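Local coordinates for protein transglutaminase elicitor (Phytophthora sojae, PDB 3TW5) that probably cross-links proteins by joining glutamine side chains to lysine amines, as a transglutaminase of the papain-like peptidase clan, and probably acts as an elicitor of plant innate immunity, at residues M19-G30 against H206-L216. The protein carries 1 engineered substitution. Numbering follows the deposited sequence.
Sequences MEMTLKDLPTVG and HIASANILGKL
The loop that runs from residue 19 into the edge strand 29-31 is joined to the last turns of helix 202-215 by a pair of hydrogen bonds between the Asn211 side-chain amide and the backbone N and O of Glu20. Glu20 N donates almost straight (170°) to Asn211 OD1 at 2.9 Å, and Asn211 ND2 returns a bond of 3.1 Å to Glu20 O, in the carbonyl plane and on a lone pair. With CG anti to its own carbonyl carbon (chi1 -84°), Asn211 also brings ND2 within 2.7 Å of Ile207 O, one turn back, and three bonds fix the amide's rotation. Met19 lies across it, its SD 3.8 Å from Asn211 CB. Further along, Leu26 CD1 comes to the edge of the His206 ring, 3.6 Å from His206 CD2, while its other branch, CD2, rests on Ala210 CB. Pro27 sets its ring over the helix, CG 3.4 Å from Ala210 O. Two glycines meet next, Gly30 CA 3.9 Å from Gly214 CA. On the sheet side, His206 ND1 hydrogen-bonds Tyr306 OH and its ring meets Phe238 edge-to-face. Gly30 pairs with Phe238 of strand 232-246, and helix 5-15 packs against Met19 and Leu216, leaving helix 202-215 held between sheet, loop and N-terminal helix.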
loop_
_atom_site.group_PDB
_atom_site.type_symbol
_atom_site.label_atom_id
_atom_site.label_comp_id
_atom_site.label_asym_id
_atom_site.label_seq_id
_atom_site.Cartn_x
_atom_site.Cartn_y
_atom_site.Cartn_z
ATOM N N MET A 19 -16.481 8.225 14.861
ATOM C CA MET A 19 -16.352 8.670 13.472
ATOM C C MET A 19 -17.464 9.661 13.139
ATOM O O MET A 19 -18.601 9.497 13.592
ATOM C CB MET A 19 -16.418 7.480 12.503
ATOM C CG MET A 19 -15.288 6.455 12.614
ATOM S SD MET A 19 -13.655 7.030 12.099
ATOM C CE MET A 19 -12.947 7.537 13.665
ATOM N N GLU A 20 -17.141 10.689 12.356
ATOM C CA GLU A 20 -18.162 11.628 11.896
ATOM C C GLU A 20 -18.983 10.985 10.777
ATOM O O GLU A 20 -18.430 10.491 9.793
ATOM C CB GLU A 20 -17.543 12.959 11.448
ATOM C CG GLU A 20 -18.561 14.017 11.004
ATOM C CD GLU A 20 -19.621 14.308 12.059
ATOM O OE1 GLU A 20 -19.309 15.015 13.042
ATOM O OE2 GLU A 20 -20.768 13.837 11.902
ATOM N N MET A 21 -20.302 10.993 10.946
ATOM C CA MET A 21 -21.209 10.279 10.049
ATOM C C MET A 21 -22.167 11.220 9.313
ATOM O O MET A 21 -22.886 10.794 8.406
ATOM C CB MET A 21 -22.004 9.231 10.832
ATOM C CG MET A 21 -21.159 8.292 11.686
ATOM S SD MET A 21 -20.696 6.762 10.857
ATOM C CE MET A 21 -22.177 5.783 11.102
ATOM N N THR A 22 -22.175 12.491 9.713
ATOM C CA THR A 22 -23.005 13.510 9.069
ATOM C C THR A 22 -22.237 14.117 7.899
ATOM O O THR A 22 -21.226 14.800 8.095
ATOM C CB THR A 22 -23.439 14.611 10.067
ATOM O OG1 THR A 22 -24.098 14.009 11.188
ATOM C CG2 THR A 22 -24.390 15.598 9.409
ATOM N N LEU A 23 -22.728 13.862 6.687
ATOM C CA LEU A 23 -22.034 14.240 5.453
ATOM C C LEU A 23 -21.603 15.705 5.403
ATOM O O LEU A 23 -20.466 16.001 5.035
ATOM C CB LEU A 23 -22.886 13.888 4.229
ATOM C CG LEU A 23 -22.354 14.206 2.825
ATOM C CD1 LEU A 23 -20.997 13.566 2.548
ATOM C CD2 LEU A 23 -23.366 13.767 1.785
ATOM N N LYS A 24 -22.511 16.609 5.777
ATOM C CA LYS A 24 -22.257 18.056 5.727
ATOM C C LYS A 24 -21.146 18.501 6.686
ATOM O O LYS A 24 -20.551 19.566 6.501
ATOM C CB LYS A 24 -23.544 18.841 6.002
ATOM N N ASP A 25 -20.869 17.680 7.697
ATOM C CA ASP A 25 -19.833 17.980 8.685
ATOM C C ASP A 25 -18.478 17.341 8.357
ATOM O O ASP A 25 -17.482 17.617 9.030
ATOM C CB ASP A 25 -20.292 17.560 10.088
ATOM C CG ASP A 25 -21.509 18.339 10.565
ATOM O OD1 ASP A 25 -21.779 19.428 10.010
ATOM O OD2 ASP A 25 -22.193 17.862 11.501
ATOM N N LEU A 26 -18.443 16.493 7.332
ATOM C CA LEU A 26 -17.199 15.858 6.900
ATOM C C LEU A 26 -16.358 16.810 6.062
ATOM O O LEU A 26 -16.904 17.632 5.328
ATOM C CB LEU A 26 -17.482 14.583 6.100
ATOM C CG LEU A 26 -17.957 13.335 6.849
ATOM C CD1 LEU A 26 -18.385 12.288 5.848
ATOM C CD2 LEU A 26 -16.883 12.778 7.774
ATOM N N PRO A 27 -15.022 16.708 6.171
ATOM C CA PRO A 27 -14.163 17.487 5.284
ATOM C C PRO A 27 -14.246 16.973 3.848
ATOM O O PRO A 27 -14.578 15.805 3.624
ATOM C CB PRO A 27 -12.762 17.257 5.859
ATOM C CG PRO A 27 -12.858 15.970 6.594
ATOM C CD PRO A 27 -14.243 15.933 7.154
ATOM N N THR A 28 -13.963 17.848 2.890
ATOM C CA THR A 28 -14.019 17.491 1.475
ATOM C C THR A 28 -12.613 17.325 0.908
ATOM O O THR A 28 -12.436 17.027 -0.273
ATOM C CB THR A 28 -14.792 18.544 0.657
ATOM O OG1 THR A 28 -14.123 19.807 0.752
ATOM C CG2 THR A 28 -16.214 18.689 1.178
ATOM N N VAL A 29 -11.619 17.531 1.768
ATOM C CA VAL A 29 -10.212 17.372 1.408
ATOM C C VAL A 29 -9.398 16.955 2.639
ATOM O O VAL A 29 -9.589 17.486 3.740
ATOM C CB VAL A 29 -9.629 18.660 0.743
ATOM C CG1 VAL A 29 -9.723 19.873 1.684
ATOM C CG2 VAL A 29 -8.195 18.441 0.265
ATOM N N GLY A 30 -8.513 15.985 2.443
ATOM C CA GLY A 30 -7.606 15.541 3.488
ATOM C C GLY A 30 -6.315 15.060 2.865
ATOM O O GLY A 30 -6.323 14.125 2.068
ATOM N N HIS A 206 -16.199 6.451 2.001
ATOM C CA HIS A 206 -16.248 7.900 2.208
ATOM C C HIS A 206 -16.000 8.267 3.669
ATOM O O HIS A 206 -15.138 9.095 3.956
ATOM C CB HIS A 206 -17.584 8.484 1.722
ATOM C CG HIS A 206 -17.596 9.981 1.628
ATOM N ND1 HIS A 206 -17.238 10.659 0.482
ATOM C CD2 HIS A 206 -17.927 10.930 2.536
ATOM C CE1 HIS A 206 -17.346 11.960 0.689
ATOM N NE2 HIS A 206 -17.762 12.152 1.928
ATOM N N ILE A 207 -16.741 7.635 4.579
ATOM C CA ILE A 207 -16.623 7.898 6.017
ATOM C C ILE A 207 -15.189 7.688 6.518
ATOM O O ILE A 207 -14.644 8.541 7.218
ATOM C CB ILE A 207 -17.626 7.046 6.845
ATOM C CG1 ILE A 207 -19.066 7.490 6.558
ATOM C CG2 ILE A 207 -17.327 7.144 8.346
ATOM C CD1 ILE A 207 -20.122 6.469 6.941
ATOM N N ALA A 208 -14.584 6.564 6.139
ATOM C CA ALA A 208 -13.212 6.246 6.530
ATOM C C ALA A 208 -12.210 7.237 5.945
ATOM O O ALA A 208 -11.389 7.788 6.676
ATOM C CB ALA A 208 -12.853 4.817 6.130
ATOM N N SER A 209 -12.293 7.471 4.634
ATOM C CA SER A 209 -11.349 8.343 3.931
ATOM C C SER A 209 -11.384 9.775 4.448
ATOM O O SER A 209 -10.339 10.397 4.625
ATOM C CB SER A 209 -11.608 8.325 2.424
ATOM O OG SER A 209 -11.530 7.010 1.902
ATOM N N ALA A 210 -12.588 10.283 4.698
ATOM C CA ALA A 210 -12.773 11.652 5.178
ATOM C C ALA A 210 -12.287 11.838 6.618
ATOM O O ALA A 210 -11.629 12.830 6.929
ATOM C CB ALA A 210 -14.233 12.075 5.041
ATOM N N ASN A 211 -12.617 10.883 7.485
ATOM C CA ASN A 211 -12.199 10.922 8.886
ATOM C C ASN A 211 -10.689 10.747 9.075
ATOM O O ASN A 211 -10.060 11.527 9.788
ATOM C CB ASN A 211 -12.963 9.879 9.709
ATOM C CG ASN A 211 -14.322 10.372 10.165
ATOM O OD1 ASN A 211 -14.447 10.987 11.226
ATOM N ND2 ASN A 211 -15.353 10.086 9.379
ATOM N N ILE A 212 -10.113 9.736 8.427
ATOM C CA ILE A 212 -8.698 9.405 8.613
ATOM C C ILE A 212 -7.769 10.462 7.997
ATOM O O ILE A 212 -6.910 11.012 8.694
ATOM C CB ILE A 212 -8.360 7.971 8.111
ATOM C CG1 ILE A 212 -9.171 6.929 8.891
ATOM C CG2 ILE A 212 -6.871 7.683 8.252
ATOM C CD1 ILE A 212 -9.307 5.583 8.198
ATOM N N LEU A 213 -7.955 10.752 6.709
ATOM C CA LEU A 213 -7.151 11.766 6.019
ATOM C C LEU A 213 -7.481 13.201 6.452
ATOM O O LEU A 213 -6.589 14.049 6.524
ATOM C CB LEU A 213 -7.298 11.650 4.494
ATOM C CG LEU A 213 -6.507 10.652 3.634
ATOM C CD1 LEU A 213 -5.002 10.704 3.900
ATOM C CD2 LEU A 213 -7.030 9.243 3.777
ATOM N N GLY A 214 -8.755 13.464 6.739
ATOM C CA GLY A 214 -9.227 14.820 7.013
ATOM C C GLY A 214 -9.240 15.247 8.470
ATOM O O GLY A 214 -8.632 16.258 8.827
ATOM N N LYS A 215 -9.935 14.484 9.310
ATOM C CA LYS A 215 -10.113 14.843 10.722
ATOM C C LYS A 215 -9.019 14.328 11.664
ATOM O O LYS A 215 -8.749 14.945 12.694
ATOM C CB LYS A 215 -11.478 14.370 11.231
ATOM C CG LYS A 215 -12.664 15.174 10.715
ATOM C CD LYS A 215 -13.981 14.529 11.128
ATOM C CE LYS A 215 -14.416 14.950 12.529
ATOM N NZ LYS A 215 -15.170 16.238 12.511
ATOM N N LEU A 216 -8.395 13.206 11.317
ATOM C CA LEU A 216 -7.504 12.515 12.252
ATOM C C LEU A 216 -6.012 12.607 11.909
ATOM O O LEU A 216 -5.186 11.952 12.556
ATOM C CB LEU A 216 -7.937 11.050 12.420
ATOM C CG LEU A 216 -9.349 10.796 12.964
ATOM C CD1 LEU A 216 -9.780 9.367 12.694
ATOM C CD2 LEU A 216 -9.458 11.124 14.448
#